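PDB 3GG7: uncharacterized protein from Deinococcus radiodurans, which is of unknown function but binds manganese and, as a TatD-type member of the metallo-dependent hydrolases, probably hydrolyses ester bonds. Local coordinates for residues Val230-Ile233 and Val234-Val238; Glu114-Gly117 and Gly118-Leu121; His148-Ser151 and Gly152-Thr155; Ala20-Cys23 and Glu24-Leu28. All coordinates share one frame; numbering follows the deposited sequence. Where two conformers were deposited one is given.

Contact 1 of 4, residues Val230-Ile233 and Val234-Val238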
loop_
_atom_site.group_PDB
_atom_site.type_symbol
_atom_site.label_atom_id
_atom_site.label_comp_id
_atom_site.label_asym_id
_atom_site.label_seq_id
_atom_site.Cartn_x
_atom_site.Cartn_y
_atom_site.Cartn_z
ATOM N N VAL A 230 9.441 3.902 17.690
ATOM C CA VAL A 230 9.034 3.703 16.280
ATOM C C VAL A 230 7.643 3.057 16.205
ATOM O O VAL A 230 6.770 3.556 15.499
ATOM C CB VAL A 230 10.026 2.851 15.507
ATOM C CG1 VAL A 230 9.488 2.547 14.071
ATOM C CG2 VAL A 230 11.373 3.532 15.453
ATOM N N GLU A 231 7.417 1.989 16.977
ATOM C CA GLU A 231 6.094 1.339 17.014
ATOM C C GLU A 231 4.992 2.318 17.416
ATOM O O GLU A 231 3.901 2.328 16.822
ATOM C CB GLU A 231 6.081 0.121 17.946
ATOM C CG GLU A 231 7.024 -0.978 17.530
ATOM C CD GLU A 231 6.840 -2.266 18.331
ATOM O OE1 GLU A 231 6.057 -2.283 19.306
ATOM O OE2 GLU A 231 7.497 -3.261 17.977
ATOM N N ARG A 232 5.270 3.167 18.415
ATOM C CA ARG A 232 4.291 4.143 18.860
ATOM C C ARG A 232 3.987 5.147 17.760
ATOM O O ARG A 232 2.823 5.477 17.537
ATOM C CB ARG A 232 4.783 4.888 20.120
ATOM C CG ARG A 232 3.898 6.066 20.530
ATOM C CD ARG A 232 4.472 6.872 21.733
ATOM N NE ARG A 232 5.851 7.325 21.535
ATOM C CZ ARG A 232 6.229 8.404 20.848
ATOM N NH1 ARG A 232 5.342 9.196 20.252
ATOM N NH2 ARG A 232 7.520 8.707 20.759
ATOM N N ILE A 233 5.036 5.688 17.142
ATOM C CA ILE A 233 4.886 6.677 16.071
ATOM C C ILE A 233 4.053 6.126 14.899
ATOM O O ILE A 233 3.116 6.781 14.447
ATOM C CB ILE A 233 6.252 7.160 15.603
ATOM C CG1 ILE A 233 6.824 8.111 16.648
ATOM C CG2 ILE A 233 6.169 7.877 14.246
ATOM C CD1 ILE A 233 8.305 8.309 16.516
ATOM N N VAL A 234 4.367 4.917 14.459
ATOM C CA VAL A 234 3.590 4.265 13.398
ATOM C C VAL A 234 2.116 4.057 13.803
ATOM O O VAL A 234 1.222 4.362 13.021
ATOM C CB VAL A 234 4.255 2.967 12.925
ATOM C CG1 VAL A 234 3.378 2.257 11.883
ATOM C CG2 VAL A 234 5.647 3.271 12.353
ATOM N N LYS A 235 1.844 3.638 15.046
ATOM C CA LYS A 235 0.451 3.553 15.515
ATOM C C LYS A 235 -0.248 4.911 15.553
ATOM O O LYS A 235 -1.403 5.034 15.170
ATOM C CB LYS A 235 0.382 2.956 16.922
ATOM C CG LYS A 235 0.617 1.480 16.987
ATOM C CD LYS A 235 -0.723 0.758 17.040
ATOM C CE LYS A 235 -0.557 -0.725 17.056
ATOM N NZ LYS A 235 -1.901 -1.400 17.121
ATOM N N GLU A 236 0.464 5.931 16.046
ATOM C CA GLU A 236 -0.073 7.285 16.053
ATOM C C GLU A 236 -0.384 7.721 14.625
ATOM O O GLU A 236 -1.393 8.401 14.378
ATOM C CB GLU A 236 0.901 8.302 16.672
ATOM C CG GLU A 236 1.151 8.139 18.146
ATOM C CD GLU A 236 2.302 8.985 18.656
ATOM O OE1 GLU A 236 3.050 9.602 17.843
ATOM O OE2 GLU A 236 2.474 9.027 19.893
ATOM N N ASN A 237 0.505 7.356 13.701
ATOM C CA ASN A 237 0.325 7.734 12.309
ATOM C C ASN A 237 -0.900 7.054 11.697
ATOM O O ASN A 237 -1.664 7.704 10.995
ATOM C CB ASN A 237 1.573 7.420 11.495
ATOM C CG ASN A 237 2.765 8.298 11.864
ATOM O OD1 ASN A 237 2.633 9.303 12.597
ATOM N ND2 ASN A 237 3.927 7.925 11.356
ATOM N N VAL A 238 -1.117 5.771 12.011
ATOM C CA VAL A 238 -2.324 5.090 11.533
ATOM C C VAL A 238 -3.574 5.757 12.100
ATOM O O VAL A 238 -4.538 5.987 11.373
ATOM C CB VAL A 238 -2.302 3.571 11.825
ATOM C CG1 VAL A 238 -3.666 2.907 11.478
ATOM C CG2 VAL A 238 -1.192 2.909 11.042
#
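Asn237 lies over the carbonyl of Ile233, four residues back along helix 227-243, the last helix of this TIM-barrel chain. The backbone bonds across the two segments all run from residue i+4 to residue i, as an alpha helix requires; that from Val234 N to Val230 O is straight, at 175°. The side chain of Asn237 can be followed outward. Its CB sits 3.4 Å from Ile233 O. With CG placed beside the backbone N (chi1 -68°), the amide carbon approaches that oxygen more closely, CG to Ile233 O being 3.0 Å. OD1 also lies near Ile233 O, but both are acceptors and no bond forms. At the tip, ND2 passes 3.7 Å from Ile233 CG2, the two side chains running alongside each other, and gives its hydrogens to Val191 O, at the start of strand 191-193, and Arg188 O, in the loop before it. Replacing this asparagine by leucine would probably leave those two carbonyls without this donor and loosen the tie between helix and strand. Val234 and Val230 turn one apolar side toward the interior: Val230 CG1 and Val234 CG2 are 4.3 Å apart, and Val230 continues onto helix 212-223. On another side of the helix Arg232 and Glu236 form an i to i+4 salt bridge, while Arg232 NE has a second acidic partner in Glu229. The guanidinium and carboxylate planes are inclined 58° to each other, yet Glu236 OE2 lies at the guanidinium edge, 2.9 Å from Arg232 NH1.

Contact 2 of 4, residues Glu114-Gly117 and Gly118-Leu121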
loop_
_atom_site.group_PDB
_atom_site.type_symbol
_atom_site.label_atom_id
_atom_site.label_comp_id
_atom_site.label_asym_id
_atom_site.label_seq_id
_atom_site.Cartn_x
_atom_site.Cartn_y
_atom_site.Cartn_z
ATOM N N GLU A 114 -13.263 9.840 -5.476
ATOM C CA GLU A 114 -13.776 11.201 -5.229
ATOM C C GLU A 114 -15.302 11.196 -5.092
ATOM O O GLU A 114 -15.852 11.802 -4.144
ATOM C CB GLU A 114 -13.338 12.160 -6.333
ATOM C CG GLU A 114 -13.829 13.576 -6.097
ATOM C CD GLU A 114 -13.369 14.568 -7.134
ATOM O OE1 GLU A 114 -12.272 14.395 -7.736
ATOM O OE2 GLU A 114 -14.111 15.559 -7.319
ATOM N N ASP A 115 -15.969 10.466 -5.987
ATOM C CA ASP A 115 -17.431 10.427 -6.029
ATOM C C ASP A 115 -18.028 9.828 -4.751
ATOM O O ASP A 115 -19.150 10.157 -4.373
ATOM C CB ASP A 115 -17.924 9.606 -7.229
ATOM C CG ASP A 115 -17.755 10.310 -8.548
ATOM O OD1 ASP A 115 -17.587 11.542 -8.567
ATOM O OD2 ASP A 115 -17.805 9.606 -9.588
ATOM N N HIS A 116 -17.282 8.938 -4.090
ATOM C CA HIS A 116 -17.731 8.271 -2.878
ATOM C C HIS A 116 -17.169 8.923 -1.615
ATOM O O HIS A 116 -17.234 8.345 -0.530
ATOM C CB HIS A 116 -17.372 6.770 -2.931
ATOM C CG HIS A 116 -18.211 5.977 -3.881
ATOM N ND1 HIS A 116 -19.301 5.241 -3.466
ATOM C CD2 HIS A 116 -18.111 5.781 -5.217
ATOM C CE1 HIS A 116 -19.838 4.633 -4.506
ATOM N NE2 HIS A 116 -19.132 4.938 -5.580
ATOM N N GLY A 117 -16.619 10.127 -1.763
ATOM C CA GLY A 117 -16.202 10.948 -0.625
ATOM C C GLY A 117 -14.761 10.778 -0.172
ATOM O O GLY A 117 -14.373 11.231 0.906
ATOM N N GLY A 118 -13.952 10.141 -1.013
ATOM C CA GLY A 118 -12.524 9.986 -0.737
ATOM C C GLY A 118 -12.227 8.672 -0.034
ATOM O O GLY A 118 -13.048 8.155 0.716
ATOM N N ARG A 119 -11.045 8.130 -0.305
ATOM C CA ARG A 119 -10.582 6.884 0.324
ATOM C C ARG A 119 -9.105 6.989 0.690
ATOM O O ARG A 119 -8.376 7.865 0.185
ATOM C CB ARG A 119 -10.771 5.693 -0.649
ATOM C CG ARG A 119 -12.219 5.357 -0.994
ATOM C CD ARG A 119 -12.933 4.814 0.226
ATOM N NE ARG A 119 -14.284 4.335 -0.018
ATOM C CZ ARG A 119 -15.376 5.094 0.002
ATOM N NH1 ARG A 119 -15.290 6.417 0.137
ATOM N NH2 ARG A 119 -16.567 4.548 -0.191
ATOM N N ILE A 120 -8.663 6.086 1.551
ATOM C CA ILE A 120 -7.258 5.896 1.868
ATOM C C ILE A 120 -6.723 4.947 0.792
ATOM O O ILE A 120 -7.250 3.846 0.620
ATOM C CB ILE A 120 -7.086 5.306 3.270
ATOM C CG1 ILE A 120 -7.525 6.321 4.338
ATOM C CG2 ILE A 120 -5.649 4.847 3.481
ATOM C CD1 ILE A 120 -7.748 5.679 5.716
ATOM N N LEU A 121 -5.712 5.385 0.047
ATOM C CA LEU A 121 -5.230 4.678 -1.146
ATOM C C LEU A 121 -3.839 4.116 -0.871
ATOM O O LEU A 121 -2.951 4.843 -0.391
ATOM C CB LEU A 121 -5.124 5.647 -2.325
ATOM C CG LEU A 121 -6.245 6.674 -2.449
ATOM C CD1 LEU A 121 -5.858 7.690 -3.499
ATOM C CD2 LEU A 121 -7.541 6.007 -2.777
#
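Two successive glycines with positive phi, Gly117 at 92° and Gly118 at 93°, carry the chain from helix to strand, and the Arg119 side chain folds back over the turn they make. Gly117 is the C' residue of a Schellman motif: Gly118 N returns to Cys113 O, and Gly117 N reaches Glu114 O at 3.0 Å. A CB on either glycine would be jammed against the preceding carbonyl oxygen; on Gly118 it would fall 2.5 Å from Gly117 O. Arg119 uses one nitrogen for two backbone acceptors. NH1 donates to His116 O at 2.8 Å and, within its own segment, NH1 donates to Gly118 O at 2.9 Å. Both oxygens lie near the guanidinium plane, although NH1 stands well above each carbonyl plane, 60° in the case of His116. The bend at chi2 brings the group back, and NH2 comes to 3.6 Å from His116 CB. Beyond the turn, NH2 bonds to Leu78 O and NE weakly to Thr81 O, so the guanidinium is held on several sides. A methionine here would probably leave the carbonyls of His116, Gly118 and Leu78 without this donor and the turn freer to move. His116 NE2 is bonded to Asp75 of helix 72-77. The turn thus links helix 99-115 to strand 119-124 within a beta-alpha-beta unit, and Arg119 itself packs on Val84 of the adjacent parallel strand 83-88.

Contact 3 of 4, residues His148-Ser151 and Gly152-Thr155. With SO4 (sulfate ion), chain D.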
loop_
_atom_site.group_PDB
_atom_site.type_symbol
_atom_site.label_atom_id
_atom_site.label_comp_id
_atom_site.label_asym_id
_atom_site.label_seq_id
_atom_site.Cartn_x
_atom_site.Cartn_y
_atom_site.Cartn_z
ATOM N N HIS A 148 3.194 3.207 -1.661
ATOM C CA HIS A 148 3.725 1.954 -1.136
ATOM C C HIS A 148 5.053 1.616 -1.842
ATOM O O HIS A 148 5.173 1.756 -3.059
ATOM C CB HIS A 148 2.657 0.859 -1.282
ATOM C CG HIS A 148 3.095 -0.337 -2.065
ATOM N ND1 HIS A 148 3.928 -1.303 -1.544
ATOM C CD2 HIS A 148 2.782 -0.743 -3.319
ATOM C CE1 HIS A 148 4.131 -2.238 -2.460
ATOM N NE2 HIS A 148 3.453 -1.914 -3.545
ATOM N N TRP A 149 6.051 1.250 -1.043
ATOM C CA TRP A 149 7.390 0.889 -1.525
ATOM C C TRP A 149 7.904 1.882 -2.575
ATOM O O TRP A 149 8.251 1.505 -3.703
ATOM C CB TRP A 149 7.376 -0.541 -2.082
ATOM C CG TRP A 149 8.738 -1.184 -2.292
ATOM C CD1 TRP A 149 9.975 -0.571 -2.325
ATOM C CD2 TRP A 149 8.984 -2.580 -2.520
ATOM N NE1 TRP A 149 10.952 -1.503 -2.569
ATOM C CE2 TRP A 149 10.378 -2.739 -2.695
ATOM C CE3 TRP A 149 8.151 -3.713 -2.608
ATOM C CZ2 TRP A 149 10.962 -3.982 -2.938
ATOM C CZ3 TRP A 149 8.733 -4.946 -2.860
ATOM C CH2 TRP A 149 10.130 -5.070 -3.017
ATOM N N TYR A 150 7.932 3.148 -2.197
ATOM C CA TYR A 150 8.417 4.197 -3.079
ATOM C C TYR A 150 9.893 3.966 -3.448
ATOM O O TYR A 150 10.730 3.738 -2.579
ATOM C CB TYR A 150 8.209 5.567 -2.432
ATOM C CG TYR A 150 8.678 6.680 -3.311
ATOM C CD1 TYR A 150 7.861 7.200 -4.294
ATOM C CD2 TYR A 150 10.008 7.151 -3.217
ATOM C CE1 TYR A 150 8.333 8.210 -5.170
ATOM C CE2 TYR A 150 10.469 8.135 -4.065
ATOM C CZ TYR A 150 9.639 8.655 -5.033
ATOM O OH TYR A 150 10.107 9.629 -5.883
ATOM N N SER A 151 10.196 4.005 -4.748
ATOM C CA SER A 151 11.554 3.727 -5.237
ATOM C C SER A 151 11.987 4.713 -6.321
ATOM O O SER A 151 12.894 4.415 -7.114
ATOM C CB SER A 151 11.675 2.279 -5.735
ATOM O OG SER A 151 10.972 2.062 -6.942
ATOM N N GLY A 152 11.345 5.871 -6.357
ATOM C CA GLY A 152 11.672 6.919 -7.311
ATOM C C GLY A 152 12.775 7.811 -6.777
ATOM O O GLY A 152 13.465 7.470 -5.810
ATOM N N SER A 153 12.940 8.958 -7.421
ATOM C CA SER A 153 14.025 9.880 -7.085
ATOM C C SER A 153 13.682 10.690 -5.855
ATOM O O SER A 153 12.528 10.786 -5.459
ATOM C CB SER A 153 14.236 10.857 -8.235
ATOM O OG SER A 153 13.112 11.695 -8.391
ATOM N N VAL A 154 14.689 11.313 -5.262
ATOM C CA VAL A 154 14.443 12.232 -4.145
ATOM C C VAL A 154 13.712 13.488 -4.597
ATOM O O VAL A 154 12.898 14.020 -3.846
ATOM C CB VAL A 154 15.748 12.643 -3.436
ATOM C CG1 VAL A 154 15.423 13.604 -2.269
ATOM C CG2 VAL A 154 16.473 11.433 -2.956
ATOM N N THR A 155 14.010 13.961 -5.810
ATOM C CA THR A 155 13.254 15.049 -6.407
ATOM C C THR A 155 11.761 14.745 -6.438
ATOM O O THR A 155 10.939 15.570 -6.056
ATOM C CB THR A 155 13.685 15.339 -7.857
ATOM O OG1 THR A 155 15.074 15.672 -7.872
ATOM C CG2 THR A 155 12.884 16.502 -8.437
HETATM S S SO4 D . 17.621 12.121 -7.266
HETATM O O1 SO4 D . 19.041 12.445 -7.094
HETATM O O2 SO4 D . 17.345 10.880 -6.534
HETATM O O3 SO4 D . 16.764 13.213 -6.822
HETATM O O4 SO4 D . 17.364 11.843 -8.683
#
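Tyr150 OH donates to Ser153 O at 2.7 Å, a short bond that bridges the loop between strand 143-148 and helix 154-162 of the TIM barrel. The hydroxyl meets a lone pair in the carbonyl plane, and Ser153 O lies at the ring's edge. CG of Tyr150 is swung opposite the backbone N (chi1 -179°), which lays the ring along the chain that follows: Gly152 N stands 3.3 Å above one face, offset toward the rim. Glycine suits this position because a CB there would come within 2.6 Å of Tyr150 OH. The segment begins at His148, predicted to bind a second divalent metal and bonded through ND1 to Glu194. Ser153 is the helix N-cap: its side chain caps a backbone N in the first turn, and OG is also hydrogen-bonded to Glu156 OE1. The exposed N terminus of the helix receives a sulfate, probably from the crystallisation liquor. Val154 N donates to sulfate O2 at 3.0 Å, nearly straight at 170°. Sulfate O3 takes two donors from one residue: Thr155 N at 3.0 Å and Thr155 OG1 at 3.2 Å.

Contact 4 of 4, residues Ala20-Cys23 and Glu24-Leu28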
loop_
_atom_site.group_PDB
_atom_site.type_symbol
_atom_site.label_atom_id
_atom_site.label_comp_id
_atom_site.label_asym_id
_atom_site.label_seq_id
_atom_site.Cartn_x
_atom_site.Cartn_y
_atom_site.Cartn_z
ATOM N N ALA A 20 -3.775 -15.005 8.135
ATOM C CA ALA A 20 -4.714 -14.116 8.842
ATOM C C ALA A 20 -4.855 -14.466 10.313
ATOM O O ALA A 20 -4.834 -13.588 11.161
ATOM C CB ALA A 20 -6.084 -14.144 8.169
ATOM N N ARG A 21 -5.016 -15.754 10.626
ATOM C CA ARG A 21 -5.063 -16.212 12.007
ATOM C C ARG A 21 -3.803 -15.842 12.778
ATOM O O ARG A 21 -3.854 -15.421 13.922
ATOM C CB ARG A 21 -5.204 -17.732 12.058
ATOM C CG ARG A 21 -6.570 -18.264 11.916
ATOM C CD ARG A 21 -6.602 -19.694 12.496
ATOM N NE ARG A 21 -7.525 -20.544 11.758
ATOM C CZ ARG A 21 -7.183 -21.424 10.815
ATOM N NH1 ARG A 21 -8.143 -22.124 10.227
ATOM N NH2 ARG A 21 -5.908 -21.616 10.452
ATOM N N ALA A 22 -2.652 -16.036 12.146
ATOM C CA ALA A 22 -1.376 -15.727 12.769
ATOM C C ALA A 22 -1.235 -14.236 13.084
ATOM O O ALA A 22 -0.623 -13.841 14.074
ATOM C CB ALA A 22 -0.239 -16.194 11.871
ATOM N N CYS A 23 -1.796 -13.402 12.211
ATOM C CA CYS A 23 -1.849 -11.958 12.474
ATOM C C CYS A 23 -2.738 -11.633 13.663
ATOM O O CYS A 23 -2.366 -10.859 14.546
ATOM C CB CYS A 23 -2.310 -11.193 11.230
ATOM S SG CYS A 23 -1.142 -11.251 9.851
ATOM N N GLU A 24 -3.909 -12.254 13.732
ATOM C CA GLU A 24 -4.755 -12.065 14.919
ATOM C C GLU A 24 -4.117 -12.513 16.218
ATOM O O GLU A 24 -4.252 -11.847 17.248
ATOM C CB GLU A 24 -6.078 -12.784 14.789
ATOM C CG GLU A 24 -7.085 -12.107 13.954
ATOM C CD GLU A 24 -7.428 -10.659 14.368
ATOM O OE1 GLU A 24 -7.377 -10.228 15.544
ATOM O OE2 GLU A 24 -7.752 -9.961 13.421
ATOM N N GLU A 25 -3.426 -13.654 16.196
ATOM C CA GLU A 25 -2.744 -14.130 17.396
ATOM C C GLU A 25 -1.737 -13.108 17.892
ATOM O O GLU A 25 -1.565 -12.929 19.096
ATOM C CB GLU A 25 -2.063 -15.493 17.136
ATOM C CG GLU A 25 -3.049 -16.659 16.997
ATOM C CD GLU A 25 -2.480 -17.876 16.240
ATOM O OE1 GLU A 25 -1.327 -17.844 15.751
ATOM O OE2 GLU A 25 -3.219 -18.867 16.086
ATOM N N ARG A 26 -1.088 -12.414 16.958
ATOM C CA ARG A 26 -0.081 -11.415 17.288
ATOM C C ARG A 26 -0.666 -10.026 17.480
ATOM O O ARG A 26 0.061 -9.086 17.789
ATOM C CB ARG A 26 0.932 -11.349 16.142
ATOM C CG ARG A 26 1.795 -12.591 16.009
ATOM C CD ARG A 26 2.630 -12.504 14.738
ATOM N NE ARG A 26 3.733 -13.457 14.768
ATOM C CZ ARG A 26 3.615 -14.757 14.527
ATOM N NH1 ARG A 26 2.447 -15.291 14.213
ATOM N NH2 ARG A 26 4.692 -15.531 14.599
ATOM N N GLN A 27 -1.976 -9.891 17.299
ATOM C CA GLN A 27 -2.641 -8.589 17.236
ATOM C C GLN A 27 -1.873 -7.626 16.317
ATOM O O GLN A 27 -1.616 -6.456 16.647
ATOM C CB GLN A 27 -2.885 -8.038 18.641
ATOM C CG GLN A 27 -3.597 -9.076 19.503
ATOM C CD GLN A 27 -4.645 -8.511 20.438
ATOM O OE1 GLN A 27 -4.348 -8.181 21.574
ATOM N NE2 GLN A 27 -5.895 -8.437 19.963
ATOM N N LEU A 28 -1.552 -8.146 15.131
ATOM C CA LEU A 28 -0.797 -7.430 14.106
ATOM C C LEU A 28 -1.807 -6.926 13.072
ATOM O O LEU A 28 -2.502 -7.722 12.441
ATOM C CB LEU A 28 0.238 -8.375 13.474
ATOM C CG LEU A 28 1.371 -7.734 12.685
ATOM C CD1 LEU A 28 2.565 -8.714 12.556
ATOM C CD2 LEU A 28 0.914 -7.267 11.328
#
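A Schellman motif closes helix 16-25 where the chain turns toward strand 29-32, and its two defining bonds return to carbonyls of the last turn. Leu28 N donates to Cys23 O at 2.9 Å, practically straight at 179°; inside this 6→1 bond Gln27 N reaches Glu24 O at 3.0 Å. Gln27 has the positive phi (46°) that reverses the chain. Cys23 O also receives a weak bond from Arg26 N. Upstream the helix is still regular, with Glu24 N bonded to Ala20 O and Glu25 N to Arg21 O, but the next link, Arg26 N to Ala22 O, has lengthened to 3.3 Å. That same carbonyl has a second, weak donor: Arg26 NH1 lies 3.4 Å from Ala22 O. The arginine gets there by running extended from CG to NE alongside the carbonyl, its CG 3.3 Å from Ala22 O, and ending with NH1 3.7 Å from Ala22 CB. The guanidinium also makes a cation-pi contact with Trp210. On the inner side the motif brings Leu28 back to the helix, Cys23 CB and Leu28 CB being 4.4 Å apart, both residues buried. Glu24 bends away at chi2 to bond His52 ND1. Positive charge on Arg26 beside the carbonyls at the helix's C-terminal end would probably be favourable for the helix dipole, and the weak NH1 bond may partly offset the stretched backbone bond at Ala22 O.

In the fold
From the N terminus the contacts come in the order 4, 2, 3, 1. Each is local and continuous, so they stand in series, with none enclosing or crossing another. Contacts 4 and 2 both turn the chain from a helix into the following parallel strand, 29-32 and 119-124 respectively. Contact 3 makes the reverse step, from strand 143-148 into helix 154-162, starting on the metal-site side; its centre lies about 30 Å from that of contact 4, across the chain's centre. Contact 1 lies within the closing helix 227-243, which meets strand 191-193 and, through Leu241 and Leu242, Ile120 of contact 2. Its nearest atoms are about 5 Å from contact 4, without touching.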